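Local coordinates for SusD-like carbohydrate binding protein (Bacteroides vulgatus, PDB 3LEW) that probably binds carbohydrates as a SusD-family nutrient-binding protein of the bacterial outer membrane, at residues F271-T276 against Y283-V288; D21-L26 against R114-G119; S137-K142 against R414-V419. All coordinates share one frame; numbering follows the deposited sequence.

Overall arrangement
The three contacts lie well apart in a chain richer in helix than in strand. Contact 2 comes first along the sequence and pairs helix 19-35 with helix 111-135, near the N-terminal end of the model and about 25 Å from the chain centre. Contact 3 starts just after helix 111-135 and reaches across 271 residues to the end of helix 408-414. Contact 1, joining helix 271-274 to strand 286-288, is nested within the chain section that contact 3 closes. The centres of contacts 1 and 2 are about 37 Å apart, those of contacts 1 and 3 about 28 Å, and those of contacts 2 and 3 about 35 Å. Helix 111-135 thus leads from contact 2 toward contact 3, which brings together two distant parts of the SusD-like fold.

Contact 1: F271-T276 against Y283-V288; sequences FHYLDT and YYSFNV
In this SusD-family chain the segment leading into strand 286-288 folds back on the C-terminal end of the short helix 271-274, its N-H groups bonding the carbonyls of H272 and Y273. H272 O receives Y284 N at 2.9 Å, almost in line with its C=O bond, and a weak bond from Y283 N. Y273 O is gripped twice: F286 N lies 3.0 Å from it with a fairly straight N-H (161°), and S285 N, 3.2 Å from the same oxygen, comes from the opposite face of the carbonyl plane. F286 itself centres an inverse gamma turn as the chain enters strand 286-288, which pairs with strand 59-61.

Next to these backbone bonds the Y273 and Y283 side chains lie side by side. Y273 has CG beside its backbone N (chi1 -50°), and Y283 adopts nearly the same first torsion, which points the two in one direction. Their planes differ by 13°, yet the centroids are 5.2 Å apart; the rings are slid past each other and touch mainly where Y273 CE1 comes 3.3 Å from Y283 CD2. S285 OG sits at the edge of the Y273 ring. The Y273 hydroxyl bonds Y40 O, and that of Y283 bonds Y269. An alanine in place of Y273 would probably leave Y40 O without this partner and the flank of the Y283 ring without its neighbour.

Farther on, L274 CD2 packs obliquely against the F286 ring, 4.0 Å from CG. N287 turns its amide back to the loop before its strand, giving ND2 to Y284 O at 3.1 Å. The methyl of T276 lies against the returning chain, CG2 3.4 Å from F286 O and also touching N287 OD1.

Contact 2: D21-L26 against R114-G119; sequences DAEKVL and RNRIKG
Segments 21-26 and 114-119 are turns of two helices that run almost parallel, with E23 and I117 as the nearest pair at 6.6 Å between their CA atoms. The local axes approach to 10.4 Å and their directions differ by 17°. They belong to helices 19-35 and 111-135 of the SusD fold, whose family is grouped with TPR-like helical repeats, and helix 81-103 packs against the same seam through V100.

I117 points toward the opposite helix and has the largest buried area of the contact. Its CG2 lies 4.2 Å from A22 CB, and L26 CD2 approaches I117 CG2 at 4.4 Å.

E23 and R116 add a salt bridge, with R116 NH1 2.8 Å from E23 OE2. E23 reaches the guanidinium edge through an extended chain whose CG lies opposite the backbone N (chi1 177°); seen from the carboxylate, however, NH1 stands 45° out of plane. R116 bends at its second and third torsions, which folds the guanidinium back so that one face lies over I117 CG1, toward the rim of the group. NH1 is shared with Q120, and E23 OE2 has a second cation in K199. Two positive partners on one oxygen would be expected to favour the ionised carboxylate.

Contact 3: S137-K142 against R414-V419; sequences SFAIDK and RNQQTV
Q416 reaches across to A139, D141 and K142, and its side chain can be followed outward from a CB that points toward segment 137-142. CG stands beside the backbone N (chi1 -62°) and lies 4.0 Å from A139 CB. That same methyl also rests 3.5 Å from R414 O. The chain then runs extended to the amide, where CD comes 3.9 Å from K142 CB. Q416 follows helix 408-414 as the positive-phi residue (phi 56°) of a Schellman motif, with two bonds back into the last turn; the contact thus joins this helix end to the loop after helix 111-135. OE1 brushes the aliphatic part of K142, 3.7 Å from CG, and takes its hydrogen bond from N464.

At the tip, NE2 makes a weak hydrogen bond to D141 OD1, 3.4 Å away and poorly directed, with amide and carboxylate planes 84° apart. Two waters hold NE2 more closely. One, 3.1 Å from NE2, also donates to D141 OD1 and to R414 O. The other lies 3.0 Å from NE2 and donates to D141 O, the water-to-O distance being 2.9 Å.

Contact 1: F271-T276 against Y283-V288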
loop_
_atom_site.group_PDB
_atom_site.type_symbol
_atom_site.label_atom_id
_atom_site.label_comp_id
_atom_site.label_asym_id
_atom_site.label_seq_id
_atom_site.Cartn_x
_atom_site.Cartn_y
_atom_site.Cartn_z
ATOM N N PHE A 271 1.542 -13.337 4.683
ATOM C CA PHE A 271 2.608 -14.067 3.973
ATOM C C PHE A 271 2.134 -15.400 3.386
ATOM O O PHE A 271 2.757 -15.922 2.450
ATOM C CB PHE A 271 3.855 -14.232 4.879
ATOM C CG PHE A 271 4.782 -13.010 4.876
ATOM C CD1 PHE A 271 4.513 -11.908 5.679
ATOM C CD2 PHE A 271 5.870 -12.955 4.050
ATOM C CE1 PHE A 271 5.335 -10.793 5.663
ATOM C CE2 PHE A 271 6.714 -11.840 4.038
ATOM C CZ PHE A 271 6.435 -10.749 4.848
ATOM N N HIS A 272 1.036 -15.972 3.872
ATOM C CA HIS A 272 0.471 -17.119 3.194
ATOM C C HIS A 272 -0.022 -16.833 1.766
ATOM O O HIS A 272 -0.143 -17.754 0.951
ATOM C CB HIS A 272 -0.623 -17.788 4.018
ATOM C CG HIS A 272 -0.130 -18.481 5.238
ATOM N ND1 HIS A 272 0.754 -19.546 5.191
ATOM C CD2 HIS A 272 -0.427 -18.291 6.546
ATOM C CE1 HIS A 272 0.959 -19.985 6.421
ATOM N NE2 HIS A 272 0.275 -19.227 7.263
ATOM N N TYR A 273 -0.288 -15.564 1.478
ATOM C CA TYR A 273 -0.675 -15.055 0.143
ATOM C C TYR A 273 0.570 -14.612 -0.643
ATOM O O TYR A 273 0.740 -14.954 -1.843
ATOM C CB TYR A 273 -1.708 -13.899 0.279
ATOM C CG TYR A 273 -2.871 -14.283 1.187
ATOM C CD1 TYR A 273 -3.725 -15.308 0.833
ATOM C CD2 TYR A 273 -3.109 -13.612 2.401
ATOM C CE1 TYR A 273 -4.757 -15.719 1.643
ATOM C CE2 TYR A 273 -4.139 -14.008 3.234
ATOM C CZ TYR A 273 -4.957 -15.066 2.873
ATOM O OH TYR A 273 -5.993 -15.489 3.680
ATOM N N LEU A 274 1.426 -13.850 0.019
ATOM C CA LEU A 274 2.590 -13.206 -0.642
ATOM C C LEU A 274 3.781 -14.129 -0.892
ATOM O O LEU A 274 4.547 -13.891 -1.823
ATOM C CB LEU A 274 3.094 -12.020 0.154
ATOM C CG LEU A 274 2.158 -10.844 0.371
ATOM C CD1 LEU A 274 2.821 -9.832 1.255
ATOM C CD2 LEU A 274 1.792 -10.250 -1.009
ATOM N N ASP A 275 3.951 -15.143 -0.056
ATOM C CA ASP A 275 5.082 -16.063 -0.184
ATOM C C ASP A 275 4.635 -17.185 -1.096
ATOM O O ASP A 275 3.771 -17.993 -0.735
ATOM C CB ASP A 275 5.500 -16.585 1.200
ATOM C CG ASP A 275 6.706 -17.472 1.156
ATOM O OD1 ASP A 275 6.964 -18.107 0.111
ATOM O OD2 ASP A 275 7.377 -17.612 2.210
ATOM N N THR A 276 5.214 -17.207 -2.295
ATOM C CA THR A 276 4.874 -18.178 -3.329
ATOM C C THR A 276 5.994 -19.195 -3.515
ATOM O O THR A 276 5.985 -19.976 -4.479
ATOM C CB THR A 276 4.582 -17.487 -4.662
ATOM O OG1 THR A 276 5.715 -16.681 -5.067
ATOM C CG2 THR A 276 3.327 -16.584 -4.523
ATOM N N TYR A 283 -1.134 -20.728 0.763
ATOM C CA TYR A 283 -1.923 -20.363 -0.427
ATOM C C TYR A 283 -1.087 -19.932 -1.644
ATOM O O TYR A 283 -1.527 -20.104 -2.797
ATOM C CB TYR A 283 -2.953 -19.258 -0.093
ATOM C CG TYR A 283 -3.749 -19.546 1.150
ATOM C CD1 TYR A 283 -4.566 -20.676 1.220
ATOM C CD2 TYR A 283 -3.649 -18.733 2.279
ATOM C CE1 TYR A 283 -5.265 -20.980 2.359
ATOM C CE2 TYR A 283 -4.346 -19.012 3.411
ATOM C CZ TYR A 283 -5.150 -20.139 3.466
ATOM O OH TYR A 283 -5.830 -20.443 4.635
ATOM N N TYR A 284 0.126 -19.445 -1.393
ATOM C CA TYR A 284 1.097 -19.113 -2.455
ATOM C C TYR A 284 0.399 -18.484 -3.672
ATOM O O TYR A 284 0.602 -18.911 -4.809
ATOM C CB TYR A 284 1.915 -20.361 -2.863
ATOM C CG TYR A 284 1.168 -21.649 -2.848
ATOM C CD1 TYR A 284 1.050 -22.390 -1.685
ATOM C CD2 TYR A 284 0.569 -22.153 -4.013
ATOM C CE1 TYR A 284 0.333 -23.589 -1.648
ATOM C CE2 TYR A 284 -0.149 -23.340 -3.982
ATOM C CZ TYR A 284 -0.253 -24.055 -2.815
ATOM O OH TYR A 284 -0.921 -25.286 -2.795
ATOM N N SER A 285 -0.410 -17.465 -3.428
ATOM C CA SER A 285 -1.431 -17.064 -4.419
ATOM C C SER A 285 -1.099 -15.811 -5.228
ATOM O O SER A 285 -1.625 -15.655 -6.336
ATOM C CB SER A 285 -2.772 -16.869 -3.728
ATOM O OG SER A 285 -2.659 -15.927 -2.655
ATOM N N PHE A 286 -0.247 -14.952 -4.675
ATOM C CA PHE A 286 0.183 -13.687 -5.347
ATOM C C PHE A 286 1.305 -13.958 -6.332
ATOM O O PHE A 286 2.475 -13.726 -6.055
ATOM C CB PHE A 286 0.543 -12.611 -4.313
ATOM C CG PHE A 286 -0.643 -11.825 -3.836
ATOM C CD1 PHE A 286 -1.667 -12.443 -3.140
ATOM C CD2 PHE A 286 -0.781 -10.500 -4.143
ATOM C CE1 PHE A 286 -2.823 -11.734 -2.712
ATOM C CE2 PHE A 286 -1.929 -9.798 -3.723
ATOM C CZ PHE A 286 -2.925 -10.420 -3.018
ATOM N N ASN A 287 0.929 -14.492 -7.497
ATOM C CA ASN A 287 1.905 -14.849 -8.484
ATOM C C ASN A 287 2.078 -13.681 -9.448
ATOM O O ASN A 287 1.354 -12.661 -9.370
ATOM C CB ASN A 287 1.498 -16.134 -9.132
ATOM C CG ASN A 287 1.528 -17.287 -8.138
ATOM O OD1 ASN A 287 2.605 -17.733 -7.758
ATOM N ND2 ASN A 287 0.348 -17.738 -7.689
ATOM N N VAL A 288 3.026 -13.839 -10.340
ATOM C CA VAL A 288 3.484 -12.711 -11.142
ATOM C C VAL A 288 2.931 -12.823 -12.574
ATOM O O VAL A 288 2.927 -13.898 -13.158
ATOM C CB VAL A 288 5.015 -12.656 -11.157
ATOM C CG1 VAL A 288 5.503 -11.434 -11.959
ATOM C CG2 VAL A 288 5.580 -12.669 -9.745
HETATM O O HOH W 1 5.199 -14.199 -5.687
#

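Contact 2: D21-L26 against R114-G119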
loop_
_atom_site.group_PDB
_atom_site.type_symbol
_atom_site.label_atom_id
_atom_site.label_comp_id
_atom_site.label_asym_id
_atom_site.label_seq_id
_atom_site.Cartn_x
_atom_site.Cartn_y
_atom_site.Cartn_z
ATOM N N ASP A 21 -0.720 7.170 29.439
ATOM C CA ASP A 21 -2.076 6.652 29.266
ATOM C C ASP A 21 -2.571 6.971 27.857
ATOM O O ASP A 21 -3.205 6.135 27.219
ATOM C CB ASP A 21 -3.077 7.265 30.298
ATOM C CG ASP A 21 -2.767 6.908 31.722
ATOM O OD1 ASP A 21 -2.452 5.727 31.977
ATOM O OD2 ASP A 21 -2.827 7.799 32.618
ATOM N N ALA A 22 -2.250 8.169 27.359
ATOM C CA ALA A 22 -2.602 8.559 25.994
ATOM C C ALA A 22 -1.832 7.698 25.004
ATOM O O ALA A 22 -2.386 7.196 24.018
ATOM C CB ALA A 22 -2.311 10.030 25.770
ATOM N N GLU A 23 -0.551 7.512 25.261
ATOM C CA GLU A 23 0.258 6.686 24.379
ATOM C C GLU A 23 -0.276 5.256 24.324
ATOM O O GLU A 23 -0.258 4.621 23.243
ATOM C CB GLU A 23 1.721 6.728 24.814
ATOM C CG GLU A 23 2.623 5.842 23.984
ATOM C CD GLU A 23 4.068 6.331 23.975
ATOM O OE1 GLU A 23 4.719 6.358 25.025
ATOM O OE2 GLU A 23 4.570 6.660 22.902
ATOM N N LYS A 24 -0.792 4.746 25.435
ATOM C CA LYS A 24 -1.326 3.398 25.436
ATOM C C LYS A 24 -2.514 3.286 24.490
ATOM O O LYS A 24 -2.634 2.305 23.764
ATOM C CB LYS A 24 -1.712 2.939 26.820
ATOM C CG LYS A 24 -2.105 1.462 26.863
ATOM N N VAL A 25 -3.407 4.275 24.509
ATOM C CA VAL A 25 -4.524 4.266 23.567
ATOM C C VAL A 25 -4.062 4.298 22.108
ATOM O O VAL A 25 -4.606 3.584 21.205
ATOM C CB VAL A 25 -5.523 5.383 23.871
ATOM C CG1 VAL A 25 -6.624 5.427 22.788
ATOM C CG2 VAL A 25 -6.109 5.198 25.267
ATOM N N LEU A 26 -3.081 5.150 21.821
ATOM C CA LEU A 26 -2.527 5.199 20.480
ATOM C C LEU A 26 -1.884 3.880 20.058
ATOM O O LEU A 26 -2.056 3.432 18.891
ATOM C CB LEU A 26 -1.519 6.343 20.365
ATOM C CG LEU A 26 -1.418 7.187 19.112
ATOM C CD1 LEU A 26 -2.852 7.685 18.716
ATOM C CD2 LEU A 26 -0.485 8.379 19.418
ATOM N N ARG A 114 3.723 15.707 25.662
ATOM C CA ARG A 114 2.418 16.093 25.152
ATOM C C ARG A 114 2.497 16.471 23.676
ATOM O O ARG A 114 1.637 16.055 22.879
ATOM C CB ARG A 114 1.782 17.225 25.965
ATOM C CG ARG A 114 1.176 16.791 27.316
ATOM C CD ARG A 114 0.392 17.908 28.034
ATOM N NE ARG A 114 1.286 18.961 28.458
ATOM C CZ ARG A 114 2.008 18.923 29.582
ATOM N NH1 ARG A 114 1.898 17.917 30.441
ATOM N NH2 ARG A 114 2.841 19.904 29.863
ATOM N N ASN A 115 3.481 17.289 23.291
ATOM C CA ASN A 115 3.577 17.699 21.875
ATOM C C ASN A 115 3.785 16.515 20.952
ATOM O O ASN A 115 3.109 16.378 19.921
ATOM C CB ASN A 115 4.718 18.706 21.650
ATOM C CG ASN A 115 4.485 20.054 22.299
ATOM O OD1 ASN A 115 3.402 20.386 22.782
ATOM N ND2 ASN A 115 5.555 20.853 22.324
ATOM N N ARG A 116 4.723 15.640 21.320
ATOM C CA ARG A 116 5.112 14.515 20.483
ATOM C C ARG A 116 3.978 13.508 20.319
ATOM O O ARG A 116 3.735 13.027 19.196
ATOM C CB ARG A 116 6.363 13.865 21.064
ATOM C CG ARG A 116 6.926 12.740 20.241
ATOM C CD ARG A 116 6.437 11.390 20.729
ATOM N NE ARG A 116 6.820 11.121 22.107
ATOM C CZ ARG A 116 6.399 10.079 22.813
ATOM N NH1 ARG A 116 5.592 9.167 22.279
ATOM N NH2 ARG A 116 6.814 9.948 24.071
ATOM N N ILE A 117 3.279 13.208 21.421
ATOM C CA ILE A 117 2.125 12.310 21.393
ATOM C C ILE A 117 0.965 12.899 20.550
ATOM O O ILE A 117 0.372 12.202 19.695
ATOM C CB ILE A 117 1.652 11.925 22.798
ATOM C CG1 ILE A 117 2.734 11.079 23.497
ATOM C CG2 ILE A 117 0.327 11.115 22.736
ATOM C CD1 ILE A 117 2.526 10.921 24.959
ATOM N N LYS A 118 0.703 14.191 20.742
ATOM C CA LYS A 118 -0.290 14.886 19.908
ATOM C C LYS A 118 0.075 14.791 18.429
ATOM O O LYS A 118 -0.773 14.473 17.575
ATOM C CB LYS A 118 -0.381 16.336 20.347
ATOM C CG LYS A 118 -1.396 17.179 19.575
ATOM C CD LYS A 118 -1.447 18.572 20.118
ATOM C CE LYS A 118 -2.525 19.362 19.418
ATOM N NZ LYS A 118 -2.769 20.711 20.066
ATOM N N GLY A 119 1.359 14.995 18.109
ATOM C CA GLY A 119 1.831 14.864 16.741
ATOM C C GLY A 119 1.657 13.472 16.157
ATOM O O GLY A 119 1.251 13.298 15.012
#

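Contact 3: S137-K142 against R414-V419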
loop_
_atom_site.group_PDB
_atom_site.type_symbol
_atom_site.label_atom_id
_atom_site.label_comp_id
_atom_site.label_asym_id
_atom_site.label_seq_id
_atom_site.Cartn_x
_atom_site.Cartn_y
_atom_site.Cartn_z
ATOM N N SER A 137 -12.482 7.466 -3.944
ATOM C CA SER A 137 -12.875 8.407 -4.977
ATOM C C SER A 137 -11.880 8.276 -6.135
ATOM O O SER A 137 -10.725 7.861 -5.955
ATOM C CB SER A 137 -12.785 9.835 -4.472
ATOM O OG SER A 137 -13.506 10.102 -3.266
ATOM N N PHE A 138 -12.324 8.665 -7.313
ATOM C CA PHE A 138 -11.407 8.847 -8.440
ATOM C C PHE A 138 -10.464 10.032 -8.168
ATOM O O PHE A 138 -10.612 10.776 -7.158
ATOM C CB PHE A 138 -12.166 9.041 -9.772
ATOM C CG PHE A 138 -13.024 7.868 -10.141
ATOM C CD1 PHE A 138 -12.450 6.610 -10.315
ATOM C CD2 PHE A 138 -14.393 8.009 -10.297
ATOM C CE1 PHE A 138 -13.216 5.521 -10.676
ATOM C CE2 PHE A 138 -15.186 6.921 -10.636
ATOM C CZ PHE A 138 -14.584 5.677 -10.852
ATOM N N ALA A 139 -9.449 10.144 -9.012
ATOM C CA ALA A 139 -8.370 11.149 -8.842
ATOM C C ALA A 139 -8.929 12.538 -8.543
ATOM O O ALA A 139 -9.996 12.941 -9.049
ATOM C CB ALA A 139 -7.494 11.198 -10.077
ATOM N N ILE A 140 -8.169 13.286 -7.751
ATOM C CA ILE A 140 -8.555 14.640 -7.376
ATOM C C ILE A 140 -8.729 15.560 -8.599
ATOM O O ILE A 140 -9.510 16.514 -8.548
ATOM C CB ILE A 140 -7.531 15.173 -6.330
ATOM C CG1 ILE A 140 -8.076 16.391 -5.628
ATOM C CG2 ILE A 140 -6.185 15.481 -6.978
ATOM C CD1 ILE A 140 -7.182 16.916 -4.475
ATOM N N ASP A 141 -8.023 15.294 -9.701
ATOM C CA ASP A 141 -8.174 16.101 -10.906
ATOM C C ASP A 141 -9.202 15.537 -11.884
ATOM O O ASP A 141 -9.509 16.177 -12.869
ATOM C CB ASP A 141 -6.834 16.373 -11.618
ATOM C CG ASP A 141 -6.160 15.121 -12.143
ATOM O OD1 ASP A 141 -6.263 14.061 -11.505
ATOM O OD2 ASP A 141 -5.486 15.230 -13.201
ATOM N N LYS A 142 -9.778 14.383 -11.567
ATOM C CA LYS A 142 -10.873 13.820 -12.342
ATOM C C LYS A 142 -12.148 14.549 -11.911
ATOM O O LYS A 142 -12.844 15.121 -12.734
ATOM C CB LYS A 142 -10.967 12.331 -12.085
ATOM C CG LYS A 142 -11.937 11.580 -12.950
ATOM C CD LYS A 142 -13.354 11.551 -12.426
ATOM C CE LYS A 142 -14.154 10.360 -13.023
ATOM N NZ LYS A 142 -15.637 10.548 -12.757
ATOM N N ARG A 414 -5.031 7.260 -9.068
ATOM C CA ARG A 414 -4.545 8.656 -9.048
ATOM C C ARG A 414 -4.030 9.144 -10.398
ATOM O O ARG A 414 -4.124 10.322 -10.720
ATOM C CB ARG A 414 -3.511 8.845 -7.958
ATOM C CG ARG A 414 -2.129 8.265 -8.294
ATOM C CD ARG A 414 -1.184 8.322 -7.117
ATOM N NE ARG A 414 0.089 7.738 -7.511
ATOM C CZ ARG A 414 1.060 8.400 -8.144
ATOM N NH1 ARG A 414 0.967 9.681 -8.371
ATOM N NH2 ARG A 414 2.153 7.747 -8.535
ATOM N N ASN A 415 -3.508 8.244 -11.219
ATOM C CA ASN A 415 -2.975 8.630 -12.537
ATOM C C ASN A 415 -4.008 8.520 -13.681
ATOM O O ASN A 415 -3.689 8.802 -14.838
ATOM C CB ASN A 415 -1.756 7.773 -12.877
ATOM C CG ASN A 415 -0.618 7.937 -11.886
ATOM O OD1 ASN A 415 -0.460 8.979 -11.276
ATOM N ND2 ASN A 415 0.228 6.915 -11.794
ATOM N N GLN A 416 -5.222 8.063 -13.359
ATOM C CA GLN A 416 -6.280 7.826 -14.368
ATOM C C GLN A 416 -5.783 6.879 -15.454
ATOM O O GLN A 416 -6.008 7.084 -16.652
ATOM C CB GLN A 416 -6.840 9.128 -14.937
ATOM C CG GLN A 416 -7.494 9.997 -13.888
ATOM C CD GLN A 416 -8.164 11.200 -14.476
ATOM O OE1 GLN A 416 -9.131 11.086 -15.276
ATOM N NE2 GLN A 416 -7.654 12.368 -14.132
ATOM N N GLN A 417 -5.119 5.813 -15.019
ATOM C CA GLN A 417 -4.612 4.836 -15.943
ATOM C C GLN A 417 -5.565 3.679 -16.048
ATOM O O GLN A 417 -6.551 3.613 -15.312
ATOM C CB GLN A 417 -3.214 4.391 -15.496
ATOM C CG GLN A 417 -2.136 5.426 -15.806
ATOM C CD GLN A 417 -0.792 4.932 -15.359
ATOM O OE1 GLN A 417 -0.527 4.831 -14.156
ATOM N NE2 GLN A 417 0.064 4.580 -16.323
ATOM N N THR A 418 -5.310 2.790 -17.016
ATOM C CA THR A 418 -6.077 1.561 -17.090
ATOM C C THR A 418 -5.242 0.363 -16.696
ATOM O O THR A 418 -4.033 0.309 -16.896
ATOM C CB THR A 418 -6.691 1.325 -18.465
ATOM O OG1 THR A 418 -7.592 0.201 -18.389
ATOM C CG2 THR A 418 -5.602 1.105 -19.564
ATOM N N VAL A 419 -5.895 -0.612 -16.070
ATOM C CA VAL A 419 -5.338 -1.946 -15.871
ATOM C C VAL A 419 -5.030 -2.535 -17.228
ATOM O O VAL A 419 -5.830 -2.387 -18.147
ATOM C CB VAL A 419 -6.375 -2.866 -15.181
ATOM C CG1 VAL A 419 -5.990 -4.378 -15.312
ATOM C CG2 VAL A 419 -6.528 -2.451 -13.744
HETATM O O HOH W 2 -4.880 12.027 -12.749
HETATM O O HOH W 3 -8.622 14.974 -15.322
#